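PDB 4ZWV: putative aminotransferase from Actinomadura melliaura, which probably transfers an amino group to a sugar with the help of pyridoxal 5'-phosphate, as a putative aminotransferase of AT2433 aminopentose biosynthesis. Local coordinates for residues L112-L115 with E116-I119; K118-P121 with A122-A125; V256-Q259 with L260-H263; V320-R323 with N324-S328. All blocks are in the same frame, centred on the assembly; numbering follows the deposited sequence.

Contact 1. Residues L112-L115 with E116-I119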
ATOM      1  N   LEU A 112     -19.996  19.751 -13.817  1.00 13.01           N
ATOM      2  CA  LEU A 112     -21.093  19.249 -12.992  1.00 14.35           C
ATOM      3  C   LEU A 112     -22.413  19.134 -13.757  1.00 16.81           C
ATOM      4  O   LEU A 112     -23.307  18.416 -13.319  1.00 16.11           O
ATOM      5  CB  LEU A 112     -21.273  20.128 -11.747  1.00 14.67           C
ATOM      6  CG  LEU A 112     -20.065  20.110 -10.800  1.00 14.50           C
ATOM      7  CD1 LEU A 112     -20.308  21.003  -9.584  1.00 17.15           C
ATOM      8  CD2 LEU A 112     -19.722  18.704 -10.353  1.00 16.92           C
ATOM      9  N   ASP A 113     -22.549  19.838 -14.882  1.00 14.65           N
ATOM     10  CA  ASP A 113     -23.709  19.642 -15.753  1.00 15.73           C
ATOM     11  C   ASP A 113     -23.653  18.242 -16.354  1.00 15.83           C
ATOM     12  O   ASP A 113     -24.662  17.532 -16.424  1.00 15.92           O
ATOM     13  CB  ASP A 113     -23.742  20.678 -16.878  1.00 16.81           C
ATOM     14  CG  ASP A 113     -23.997  22.082 -16.375  1.00 24.93           C
ATOM     15  OD1 ASP A 113     -24.908  22.260 -15.544  1.00 27.98           O
ATOM     16  OD2 ASP A 113     -23.275  23.003 -16.805  1.00 38.37           O
ATOM     17  N   ASP A 114     -22.459  17.856 -16.791  1.00 14.40           N
ATOM     18  CA  ASP A 114     -22.259  16.536 -17.377  1.00 13.31           C
ATOM     19  C   ASP A 114     -22.430  15.465 -16.304  1.00 14.93           C
ATOM     20  O   ASP A 114     -23.013  14.418 -16.561  1.00 15.40           O
ATOM     21  CB  ASP A 114     -20.876  16.441 -18.030  1.00 13.73           C
ATOM     22  CG  ASP A 114     -20.742  15.240 -18.949  1.00 15.70           C
ATOM     23  OD1 ASP A 114     -21.652  15.022 -19.787  1.00 19.14           O
ATOM     24  OD2 ASP A 114     -19.729  14.517 -18.843  1.00 14.59           O
ATOM     25  N   LEU A 115     -21.943  15.746 -15.100  1.00 12.08           N
ATOM     26  CA  LEU A 115     -22.141  14.832 -13.984  1.00 12.93           C
ATOM     27  C   LEU A 115     -23.618  14.528 -13.776  1.00 14.80           C
ATOM     28  O   LEU A 115     -24.020  13.363 -13.714  1.00 14.17           O
ATOM     29  CB  LEU A 115     -21.552  15.404 -12.699  1.00 13.70           C
ATOM     30  CG  LEU A 115     -21.906  14.559 -11.469  1.00 12.57           C
ATOM     31  CD1 LEU A 115     -21.261  13.179 -11.536  1.00 14.04           C
ATOM     32  CD2 LEU A 115     -21.499  15.285 -10.205  1.00 13.14           C
ATOM     33  N   GLU A 116     -24.433  15.572 -13.693  1.00 13.63           N
ATOM     34  CA  GLU A 116     -25.844  15.355 -13.403  1.00 14.46           C
ATOM     35  C   GLU A 116     -26.518  14.533 -14.510  1.00 16.19           C
ATOM     36  O   GLU A 116     -27.352  13.663 -14.223  1.00 17.51           O
ATOM     37  CB  GLU A 116     -26.576  16.679 -13.192  1.00 17.16           C
ATOM     38  CG  GLU A 116     -28.040  16.437 -12.824  1.00 17.02           C
ATOM     39  CD  GLU A 116     -28.693  17.583 -12.081  1.00 25.19           C
ATOM     40  OE1 GLU A 116     -28.179  18.721 -12.134  1.00 24.74           O
ATOM     41  OE2 GLU A 116     -29.745  17.335 -11.448  1.00 26.66           O
ATOM     42  N   ARG A 117     -26.127  14.764 -15.761  1.00 14.13           N
ATOM     43  CA  ARG A 117     -26.687  13.995 -16.872  1.00 15.56           C
ATOM     44  C   ARG A 117     -26.294  12.516 -16.824  1.00 15.26           C
ATOM     45  O   ARG A 117     -26.998  11.665 -17.378  1.00 19.02           O
ATOM     46  CB  ARG A 117     -26.244  14.584 -18.212  1.00 17.33           C
ATOM     47  CG  ARG A 117     -26.869  15.931 -18.539  1.00 23.25           C
ATOM     48  CD  ARG A 117     -26.578  16.328 -19.982  1.00 26.71           C
ATOM     49  NE  ARG A 117     -25.151  16.392 -20.269  1.00 24.68           N
ATOM     50  CZ  ARG A 117     -24.437  17.515 -20.291  1.00 25.59           C
ATOM     51  NH1 ARG A 117     -25.013  18.691 -20.049  1.00 25.51           N
ATOM     52  NH2 ARG A 117     -23.145  17.460 -20.571  1.00 22.40           N
ATOM     53  N   LYS A 118     -25.179  12.203 -16.168  1.00 13.38           N
ATOM     54  CA  LYS A 118     -24.656  10.838 -16.228  1.00 12.10           C
ATOM     55  C   LYS A 118     -24.959   9.983 -15.001  1.00 13.57           C
ATOM     56  O   LYS A 118     -24.698   8.784 -14.998  1.00 16.18           O
ATOM     57  CB  LYS A 118     -23.154  10.883 -16.491  1.00 13.19           C
ATOM     58  CG  LYS A 118     -22.859  11.237 -17.945  1.00 15.34           C
ATOM     59  CD  LYS A 118     -21.386  11.478 -18.189  1.00 12.54           C
ATOM     60  CE  LYS A 118     -21.117  11.567 -19.685  1.00 15.11           C
ATOM     61  NZ  LYS A 118     -19.739  12.057 -19.973  1.00 13.43           N
ATOM     62  N   ILE A 119     -25.506  10.589 -13.955  1.00 15.09           N
ATOM     63  CA  ILE A 119     -25.971   9.792 -12.820  1.00 12.31           C
ATOM     64  C   ILE A 119     -27.104   8.888 -13.309  1.00 12.69           C
ATOM     65  O   ILE A 119     -28.004   9.329 -14.032  1.00 15.77           O
ATOM     66  CB  ILE A 119     -26.434  10.683 -11.663  1.00 13.51           C
ATOM     67  CG1 ILE A 119     -25.238  11.413 -11.071  1.00 13.91           C
ATOM     68  CG2 ILE A 119     -27.154   9.863 -10.588  1.00 16.89           C
ATOM     69  CD1 ILE A 119     -25.612  12.468 -10.048  1.00 17.45           C
TER
HETATM   70  O   HOH W   1     -25.931  20.008 -12.766  1.00 27.66           O
HETATM   71  O   HOH W   2     -23.873  13.855 -21.234  1.00 40.52           O

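Contact 2. Residues K118-P121 with A122-A125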
ATOM      1  N   LYS A 118     -25.179  12.203 -16.168  1.00 13.38           N
ATOM      2  CA  LYS A 118     -24.656  10.838 -16.228  1.00 12.10           C
ATOM      3  C   LYS A 118     -24.959   9.983 -15.001  1.00 13.57           C
ATOM      4  O   LYS A 118     -24.698   8.784 -14.998  1.00 16.18           O
ATOM      5  CB  LYS A 118     -23.154  10.883 -16.491  1.00 13.19           C
ATOM      6  CG  LYS A 118     -22.859  11.237 -17.945  1.00 15.34           C
ATOM      7  CD  LYS A 118     -21.386  11.478 -18.189  1.00 12.54           C
ATOM      8  CE  LYS A 118     -21.117  11.567 -19.685  1.00 15.11           C
ATOM      9  NZ  LYS A 118     -19.739  12.057 -19.973  1.00 13.43           N
ATOM     10  N   ILE A 119     -25.506  10.589 -13.955  1.00 15.09           N
ATOM     11  CA  ILE A 119     -25.971   9.792 -12.820  1.00 12.31           C
ATOM     12  C   ILE A 119     -27.104   8.888 -13.309  1.00 12.69           C
ATOM     13  O   ILE A 119     -28.004   9.329 -14.032  1.00 15.77           O
ATOM     14  CB  ILE A 119     -26.434  10.683 -11.663  1.00 13.51           C
ATOM     15  CG1 ILE A 119     -25.238  11.413 -11.071  1.00 13.91           C
ATOM     16  CG2 ILE A 119     -27.154   9.863 -10.588  1.00 16.89           C
ATOM     17  CD1 ILE A 119     -25.612  12.468 -10.048  1.00 17.45           C
ATOM     18  N   SER A 120     -27.029   7.612 -12.953  1.00 15.48           N
ATOM     19  CA  SER A 120     -27.945   6.614 -13.492  1.00 19.11           C
ATOM     20  C   SER A 120     -28.307   5.612 -12.399  1.00 14.80           C
ATOM     21  O   SER A 120     -27.725   5.659 -11.308  1.00 14.36           O
ATOM     22  CB  SER A 120     -27.308   5.894 -14.689  1.00 19.78           C
ATOM     23  OG  SER A 120     -26.359   4.944 -14.258  1.00 19.01           O
ATOM     24  N   PRO A 121     -29.256   4.699 -12.685  1.00 16.90           N
ATOM     25  CA  PRO A 121     -29.540   3.650 -11.700  1.00 15.44           C
ATOM     26  C   PRO A 121     -28.324   2.792 -11.352  1.00 17.73           C
ATOM     27  O   PRO A 121     -28.349   2.131 -10.320  1.00 17.11           O
ATOM     28  CB  PRO A 121     -30.622   2.817 -12.393  1.00 14.65           C
ATOM     29  CG  PRO A 121     -31.329   3.792 -13.274  1.00 17.53           C
ATOM     30  CD  PRO A 121     -30.250   4.706 -13.776  1.00 18.05           C
ATOM     31  N   ALA A 122     -27.272   2.823 -12.171  1.00 15.58           N
ATOM     32  CA  ALA A 122     -26.065   2.051 -11.879  1.00 14.87           C
ATOM     33  C   ALA A 122     -25.017   2.803 -11.063  1.00 14.27           C
ATOM     34  O   ALA A 122     -23.997   2.228 -10.690  1.00 14.34           O
ATOM     35  CB  ALA A 122     -25.427   1.562 -13.184  1.00 16.29           C
ATOM     36  N   THR A 123     -25.255   4.080 -10.779  1.00 13.08           N
ATOM     37  CA  THR A 123     -24.246   4.896 -10.112  1.00 12.78           C
ATOM     38  C   THR A 123     -24.035   4.500  -8.664  1.00 13.15           C
ATOM     39  O   THR A 123     -24.950   4.553  -7.834  1.00 13.98           O
ATOM     40  CB  THR A 123     -24.602   6.380 -10.153  1.00 12.79           C
ATOM     41  OG1 THR A 123     -24.746   6.786 -11.514  1.00 14.06           O
ATOM     42  CG2 THR A 123     -23.501   7.197  -9.512  1.00 13.25           C
ATOM     43  N   ARG A 124     -22.811   4.087  -8.374  1.00 11.50           N
ATOM     44  CA  ARG A 124     -22.428   3.700  -7.043  1.00 11.03           C
ATOM     45  C   ARG A 124     -21.876   4.871  -6.226  1.00 15.17           C
ATOM     46  O   ARG A 124     -22.206   5.065  -5.049  1.00 17.74           O
ATOM     47  CB  ARG A 124     -21.363   2.604  -7.182  1.00 17.51           C
ATOM     48  CG  ARG A 124     -20.757   2.123  -5.925  1.00 18.90           C
ATOM     49  CD  ARG A 124     -19.804   0.954  -6.201  1.00 12.04           C
ATOM     50  NE  ARG A 124     -19.636   0.208  -4.967  1.00 16.96           N
ATOM     51  CZ  ARG A 124     -20.470  -0.735  -4.556  1.00 16.76           C
ATOM     52  NH1 ARG A 124     -20.259  -1.339  -3.402  1.00 22.75           N
ATOM     53  NH2 ARG A 124     -21.518  -1.077  -5.304  1.00 15.75           N
ATOM     54  N   ALA A 125     -21.069   5.688  -6.885  1.00 12.28           N
ATOM     55  CA  ALA A 125     -20.338   6.758  -6.220  1.00 11.59           C
ATOM     56  C   ALA A 125     -19.803   7.722  -7.250  1.00 10.79           C
ATOM     57  O   ALA A 125     -19.794   7.429  -8.451  1.00 10.53           O
ATOM     58  CB  ALA A 125     -19.182   6.205  -5.377  1.00 12.44           C
TER

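Contact 3. Residues V256-Q259 with L260-H263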
ATOM      1  N   VAL A 256       4.499  24.062   6.764  1.00 15.72           N
ATOM      2  CA  VAL A 256       3.632  23.867   5.612  1.00 15.19           C
ATOM      3  C   VAL A 256       2.748  25.096   5.374  1.00 15.35           C
ATOM      4  O   VAL A 256       2.469  25.437   4.228  1.00 15.07           O
ATOM      5  CB  VAL A 256       2.769  22.586   5.751  1.00 16.02           C
ATOM      6  CG1 VAL A 256       1.797  22.690   6.916  1.00 16.89           C
ATOM      7  CG2 VAL A 256       2.042  22.289   4.445  1.00 15.50           C
ATOM      8  N   ASP A 257       2.356  25.788   6.441  1.00 17.51           N
ATOM      9  CA  ASP A 257       1.516  26.982   6.300  1.00 20.56           C
ATOM     10  C   ASP A 257       2.228  28.108   5.538  1.00 16.91           C
ATOM     11  O   ASP A 257       1.625  28.765   4.686  1.00 16.94           O
ATOM     12  CB  ASP A 257       1.080  27.503   7.671  1.00 25.76           C
ATOM     13  CG  ASP A 257       0.037  26.622   8.327  1.00 37.17           C
ATOM     14  OD1 ASP A 257      -0.675  25.899   7.603  1.00 33.69           O
ATOM     15  OD2 ASP A 257      -0.064  26.654   9.571  1.00 45.79           O
ATOM     16  N   GLU A 258       3.502  28.320   5.845  1.00 18.21           N
ATOM     17  CA  GLU A 258       4.280  29.337   5.149  1.00 18.25           C
ATOM     18  C   GLU A 258       4.487  28.939   3.692  1.00 19.78           C
ATOM     19  O   GLU A 258       4.429  29.779   2.795  1.00 19.06           O
ATOM     20  CB  GLU A 258       5.624  29.573   5.845  1.00 23.86           C
ATOM     21  CG  GLU A 258       6.585  30.483   5.083  1.00 27.65           C
ATOM     22  CD  GLU A 258       6.102  31.926   4.949  1.00 35.18           C
ATOM     23  OE1 GLU A 258       5.106  32.311   5.600  1.00 36.40           O
ATOM     24  OE2 GLU A 258       6.738  32.684   4.186  1.00 41.87           O
ATOM     25  N   GLN A 259       4.707  27.651   3.447  1.00 14.68           N
ATOM     26  CA  GLN A 259       4.877  27.209   2.078  1.00 16.92           C
ATOM     27  C   GLN A 259       3.586  27.431   1.277  1.00 16.86           C
ATOM     28  O   GLN A 259       3.632  27.871   0.131  1.00 16.37           O
ATOM     29  CB  GLN A 259       5.334  25.751   2.054  1.00 16.66           C
ATOM     30  CG  GLN A 259       6.827  25.620   2.403  1.00 21.77           C
ATOM     31  CD  GLN A 259       7.160  24.426   3.290  1.00 27.52           C
ATOM     32  OE1 GLN A 259       8.091  24.491   4.100  1.00 29.37           O
ATOM     33  NE2 GLN A 259       6.413  23.337   3.139  1.00 18.01           N
ATOM     34  N   LEU A 260       2.447  27.139   1.893  0.57 15.88           N
ATOM     35  CA  LEU A 260       1.151  27.372   1.262  0.57 16.00           C
ATOM     36  C   LEU A 260       0.950  28.853   0.942  0.57 15.52           C
ATOM     37  O   LEU A 260       0.424  29.210  -0.114  0.57 17.50           O
ATOM     38  CB  LEU A 260       0.028  26.865   2.166  0.57 19.81           C
ATOM     39  CG  LEU A 260      -1.368  26.752   1.564  0.57 19.72           C
ATOM     40  CD1 LEU A 260      -1.352  25.978   0.242  0.57 13.43           C
ATOM     41  CD2 LEU A 260      -2.292  26.081   2.570  0.57 18.98           C
ATOM     42  N   ARG A 261       1.362  29.709   1.869  1.00 16.01           N
ATOM     43  CA  ARG A 261       1.264  31.148   1.669  1.00 17.23           C
ATOM     44  C   ARG A 261       2.065  31.557   0.428  1.00 18.08           C
ATOM     45  O   ARG A 261       1.609  32.364  -0.366  1.00 17.17           O
ATOM     46  CB  ARG A 261       1.751  31.893   2.910  1.00 19.67           C
ATOM     47  CG  ARG A 261       1.538  33.399   2.847  1.00 24.27           C
ATOM     48  CD  ARG A 261       2.276  34.102   3.970  1.00 26.74           C
ATOM     49  NE  ARG A 261       3.718  34.052   3.748  1.00 30.58           N
ATOM     50  CZ  ARG A 261       4.368  34.846   2.902  1.00 32.98           C
ATOM     51  NH1 ARG A 261       3.704  35.760   2.206  1.00 35.94           N
ATOM     52  NH2 ARG A 261       5.679  34.730   2.751  1.00 31.60           N
ATOM     53  N   LEU A 262       3.238  30.954   0.237  1.00 16.41           N
ATOM     54  CA  LEU A 262       4.066  31.275  -0.923  1.00 17.52           C
ATOM     55  C   LEU A 262       3.452  30.758  -2.230  1.00 16.12           C
ATOM     56  O   LEU A 262       3.468  31.471  -3.238  1.00 15.52           O
ATOM     57  CB  LEU A 262       5.480  30.718  -0.744  1.00 18.19           C
ATOM     58  CG  LEU A 262       6.293  31.372   0.374  1.00 20.29           C
ATOM     59  CD1 LEU A 262       7.597  30.632   0.594  1.00 20.77           C
ATOM     60  CD2 LEU A 262       6.567  32.837   0.054  1.00 20.48           C
ATOM     61  N   HIS A 263       2.913  29.534  -2.220  1.00 13.36           N
ATOM     62  CA  HIS A 263       2.171  29.038  -3.389  1.00 13.13           C
ATOM     63  C   HIS A 263       1.117  30.058  -3.810  1.00 16.39           C
ATOM     64  O   HIS A 263       0.998  30.415  -4.984  1.00 14.67           O
ATOM     65  CB  HIS A 263       1.464  27.704  -3.102  1.00 13.33           C
ATOM     66  CG  HIS A 263       2.340  26.489  -3.219  1.00 12.87           C
ATOM     67  ND1 HIS A 263       2.192  25.567  -4.234  1.00 14.38           N
ATOM     68  CD2 HIS A 263       3.340  26.023  -2.430  1.00 14.98           C
ATOM     69  CE1 HIS A 263       3.070  24.592  -4.073  1.00 12.06           C
ATOM     70  NE2 HIS A 263       3.777  24.842  -2.985  1.00 14.24           N
TER

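Contact 4. Residues V320-R323 with N324-S328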
ATOM      1  N   VAL A 320       0.588  17.295 -15.561  1.00 15.65           N
ATOM      2  CA  VAL A 320       0.733  16.499 -14.357  1.00 14.96           C
ATOM      3  C   VAL A 320       0.602  15.015 -14.720  1.00 17.11           C
ATOM      4  O   VAL A 320       1.339  14.170 -14.216  1.00 19.74           O
ATOM      5  CB  VAL A 320      -0.315  16.914 -13.294  1.00 18.37           C
ATOM      6  CG1 VAL A 320      -0.249  15.996 -12.075  1.00 22.57           C
ATOM      7  CG2 VAL A 320      -0.109  18.373 -12.893  1.00 22.06           C
ATOM      8  N   SER A 321      -0.364  14.713 -15.583  0.67 13.61           N
ATOM      9  CA  SER A 321      -0.593  13.361 -16.085  0.67 15.24           C
ATOM     10  C   SER A 321      -1.174  13.404 -17.491  0.67 11.24           C
ATOM     11  O   SER A 321      -1.697  14.428 -17.923  0.67 15.99           O
ATOM     12  CB  SER A 321      -1.552  12.585 -15.171  0.67 18.60           C
ATOM     13  OG  SER A 321      -0.911  12.171 -13.977  0.67 26.03           O
ATOM     14  N   ARG A 322      -1.091  12.282 -18.195  1.00 13.40           N
ATOM     15  CA  ARG A 322      -1.864  12.094 -19.422  1.00 12.29           C
ATOM     16  C   ARG A 322      -3.340  11.933 -19.040  1.00 12.66           C
ATOM     17  O   ARG A 322      -3.647  11.301 -18.026  1.00 14.04           O
ATOM     18  CB  ARG A 322      -1.368  10.869 -20.195  1.00 14.10           C
ATOM     19  CG  ARG A 322      -2.081  10.636 -21.505  1.00 13.14           C
ATOM     20  CD  ARG A 322      -1.592   9.365 -22.199  1.00 14.59           C
ATOM     21  NE  ARG A 322      -2.176   9.248 -23.533  1.00 15.70           N
ATOM     22  CZ  ARG A 322      -1.801   8.362 -24.449  1.00 20.80           C
ATOM     23  NH1 ARG A 322      -0.821   7.511 -24.187  1.00 24.23           N
ATOM     24  NH2 ARG A 322      -2.408   8.331 -25.629  1.00 21.90           N
ATOM     25  N   ARG A 323      -4.257  12.503 -19.823  1.00 11.52           N
ATOM     26  CA  ARG A 323      -5.678  12.252 -19.560  1.00 11.08           C
ATOM     27  C   ARG A 323      -5.923  10.737 -19.513  1.00 10.56           C
ATOM     28  O   ARG A 323      -5.513  10.007 -20.426  1.00 11.29           O
ATOM     29  CB  ARG A 323      -6.571  12.938 -20.611  1.00 12.13           C
ATOM     30  CG  ARG A 323      -6.278  12.565 -22.063  1.00 11.25           C
ATOM     31  CD  ARG A 323      -7.143  13.385 -23.040  1.00 15.14           C
ATOM     32  NE  ARG A 323      -8.542  12.962 -23.030  1.00 13.27           N
ATOM     33  CZ  ARG A 323      -9.486  13.548 -23.758  1.00 13.05           C
ATOM     34  NH1 ARG A 323      -9.172  14.580 -24.540  1.00 15.01           N
ATOM     35  NH2 ARG A 323     -10.737  13.112 -23.700  1.00 14.00           N
ATOM     36  N   ASN A 324      -6.560  10.258 -18.440  1.00 10.48           N
ATOM     37  CA  ASN A 324      -6.523   8.822 -18.130  1.00 10.68           C
ATOM     38  C   ASN A 324      -7.343   7.990 -19.115  1.00  9.68           C
ATOM     39  O   ASN A 324      -7.107   6.785 -19.267  1.00 11.85           O
ATOM     40  CB  ASN A 324      -7.048   8.530 -16.718  1.00 11.15           C
ATOM     41  CG  ASN A 324      -6.216   9.160 -15.597  1.00 11.64           C
ATOM     42  OD1 ASN A 324      -6.567   9.000 -14.432  1.00 11.17           O
ATOM     43  ND2 ASN A 324      -5.151   9.892 -15.927  1.00 11.50           N
ATOM     44  N   ASP A 325      -8.306   8.633 -19.774  1.00 11.65           N
ATOM     45  CA  ASP A 325      -9.193   7.924 -20.693  1.00 10.70           C
ATOM     46  C   ASP A 325      -8.488   7.517 -21.983  1.00 11.24           C
ATOM     47  O   ASP A 325      -9.032   6.733 -22.757  1.00 13.76           O
ATOM     48  CB  ASP A 325     -10.450   8.776 -21.008  1.00 10.46           C
ATOM     49  CG  ASP A 325     -10.131  10.122 -21.664  1.00 11.91           C
ATOM     50  OD1 ASP A 325      -9.087  10.734 -21.357  1.00 12.51           O
ATOM     51  OD2 ASP A 325     -10.958  10.582 -22.491  1.00 15.69           O
ATOM     52  N   GLU A 326      -7.270   8.014 -22.197  1.00 11.66           N
ATOM     53  CA  GLU A 326      -6.492   7.635 -23.384  1.00 11.77           C
ATOM     54  C   GLU A 326      -5.643   6.365 -23.187  1.00 11.81           C
ATOM     55  O   GLU A 326      -5.087   5.837 -24.155  1.00 13.92           O
ATOM     56  CB  GLU A 326      -5.582   8.791 -23.817  1.00 12.47           C
ATOM     57  CG  GLU A 326      -6.328   9.901 -24.548  1.00 15.69           C
ATOM     58  CD  GLU A 326      -5.412  10.983 -25.096  1.00 18.66           C
ATOM     59  OE1 GLU A 326      -4.192  10.937 -24.855  1.00 18.10           O
ATOM     60  OE2 GLU A 326      -5.918  11.898 -25.784  1.00 19.58           O
ATOM     61  N   HIS A 327      -5.519   5.893 -21.951  1.00 11.50           N
ATOM     62  CA  HIS A 327      -4.704   4.704 -21.696  1.00 11.16           C
ATOM     63  C   HIS A 327      -5.339   3.452 -22.269  1.00 12.99           C
ATOM     64  O   HIS A 327      -6.565   3.271 -22.203  1.00 13.15           O
ATOM     65  CB  HIS A 327      -4.480   4.537 -20.199  1.00 11.32           C
ATOM     66  CG  HIS A 327      -3.558   5.559 -19.614  1.00 10.38           C
ATOM     67  ND1 HIS A 327      -2.313   5.821 -20.143  1.00 13.38           N
ATOM     68  CD2 HIS A 327      -3.701   6.386 -18.551  1.00 10.01           C
ATOM     69  CE1 HIS A 327      -1.723   6.758 -19.422  1.00 12.52           C
ATOM     70  NE2 HIS A 327      -2.542   7.117 -18.449  1.00 12.46           N
ATOM     71  N   SER A 328      -4.506   2.568 -22.810  1.00 11.82           N
ATOM     72  CA  SER A 328      -5.056   1.418 -23.512  1.00 15.70           C
ATOM     73  C   SER A 328      -5.773   0.467 -22.545  1.00 15.85           C
ATOM     74  O   SER A 328      -6.684  -0.250 -22.959  1.00 16.09           O
ATOM     75  CB  SER A 328      -3.964   0.700 -24.316  1.00 17.75           C
ATOM     76  OG  SER A 328      -2.946   0.195 -23.484  1.00 17.95           O
TER

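Contact 1. Residues L112-L115 with E116-I119
D114 receives both R117 and K118, one basic side chain at each carboxylate oxygen, within the two-turn helix 112-118. K118 NZ comes to the syn lone pair of D114 OD2 at 2.7 Å. This is the packed end: the extended lysine lies against D114 with CE 3.5 Å from D114 OD1, while D102 N also donates to OD2 and W100 O takes a bond from NZ. The apolar flank is buried too, L115 packing on L141 of helix 138-152 and on L78; L115 CD1 and I119 CG1 merely touch at 4.4 Å. The exposed side, at R117, is looser. Its NH2 meets D114 OD1 at 3.0 Å on the anti side, with carboxylate and guanidinium planes 52° apart, and one guanidinium face lies over D114 CA and D113 O. A water joins D114 OD1 to R117 NE, which marks this as the wetter side. E116 OE1 reaches L112 O through another water, whereas its OE2 is bridged to R147. With a backbone amide and two cations around it, the D114 carboxylate is probably held firmly in its ionised form.

Contact 2. Residues K118-P121 with A122-A125
S120 and T123 close a type I beta turn with two bonds, T123 N to S120 O and S120 N to T123 OG1. The first of these spans 3.0 Å from T123 N to S120 O and is nearly straight. The first torsion of T123 (chi1 -58°) sets OG1 beside its own backbone N and opposite the carbonyl carbon, and from there the hydroxyl faces back across the turn to accept from S120 N at 2.8 Å. This bond is again close to linear, 164° at the hydrogen. S120 adopts the more hindered rotamer, with OG lodged between its backbone N and carbonyl carbon (chi1 77°). That position brings OG over the start of the turn, where A122 N donates to it at 3.1 Å and completes an ST turn; the methyl A122 CB sits 3.7 Å from the same oxygen. The two hydroxyls do not meet directly, S120 OG lying 3.7 Å from T123 OG1; instead both are hydrogen-bonded to E76 OE2 on the neighbouring strand 76-79. I119 turns its CG2 branch to T123, 4.0 Å from OG1, and crosses that side chain at a slant; I119 also packs on L78 and on I144 and A148 of helix 138-152. P121 fits the second position of the turn, where its ring readily accepts the backbone bend. This is a helix-to-strand connection of an alpha/beta fold: the turn S120-T123 delivers the chain from helix 112-118 into strand 123-129, which runs parallel to strand 76-79 in the central mixed sheet.

Contact 3. Residues V256-Q259 with L260-H263
This is a contact along one long helix, 243-273, whose side-chain part is an i to i+3 salt bridge on the exposed face, E258 to R261. The two side chains run alongside each other in the same direction. R261 presents the side of its guanidinium, NE to E258 OE1 at 2.9 Å and NH2 to E258 OE2 at 2.7 Å, so one nitrogen serves each oxygen. Both oxygens lie in the guanidinium plane, but the carboxylate is turned 35° from it, and OE1 is approached from above its own plane. The glutamate bends at its second torsion (chi2 66°), which folds the carboxylate along the helix toward R261; the arginine bends in turn at chi3. L262 adds an apolar flank, with CG 4.1 Å from E258 OE2. Around the helix, H263 sets the edge of its imidazole against Q259 O, which is 3.2 Å from CD2 and also accepts H263 N at 3.0 Å. The same ring gives ND1 to F293 O and meets the ring of H191; it stands about 9 Å, between side chains, from H164 of the cofactor site. Since R261 NH1 is also bridged to E265, the arginine joins an acid one turn before it (i-3) to another one turn after it (i+4), a charge pattern that probably stabilises this stretch of helix, although solvent exposure should weaken its electrostatic gain.

Contact 4. Residues V320-R323 with N324-S328
R323 and D325 meet almost flat, guanidinium and carboxylate planes 20° apart, whereas R322 meets E326 nearly perpendicular, at 88°. In the first pair the arginine offers its side: NE reaches D325 OD1 at 2.8 Å and NH2 reaches D325 OD2 at 2.8 Å, each on a syn lone pair. D325 holds its CG between backbone N and carbonyl carbon (chi1 60°), which swings the carboxylate back to R323. In the second pair NE and NH2 of the extended R322 both converge on one oxygen, E326 OE1; the NE bond, 2.9 Å, uses the anti lone pair, and the NH2 bond is longer at 3.3 Å. The E326 carboxylate lies nearly parallel to the R323 guanidinium, but its OE2 is 3.9 Å from R323 NE and well out of that plane, leaving a long charge-to-charge interaction. These four residues form a salt-bridge network around the 3-10 turn 324-326, in the loop between helices 303-312 and 338-344. Beyond it, R323 is bridged to D341 and makes a cation-pi contact with Y344, while R334 shares D325. N324 ND2 lies nearly on the line of the R322 carbonyl, 2.9 Å from O, but its N-H is bent; N324 OD1 bonds N88. R322 CD passes H327 CE1 at 3.8 Å, the two side chains running in opposite directions; R322 NH1 goes on to Y230 O of the second subunit, whose ring also meets H327.

How the contacts relate
Contacts 1 and 2 are consecutive, sharing K118 and I119 as helix 112-118 passes into strand 123-129; their centres are 10 Å apart. Contact 1 is partly buried and ionic, while contact 2, at the surface, relies on neutral hydroxyl and amide bonds. Contact 3 lies across the chain's centre from both, its centre about 35 Å from that of contact 1, and keeps its ion pair on the exposed face of a long helix. Contact 4 is the buried one and also the one that touches the second subunit. Acid-base pairs thus recur in contacts 1, 3 and 4, and in contact 4 the network continues to D341, R334 and the second subunit. Contacts 3 and 4 come nearest the cofactor residues.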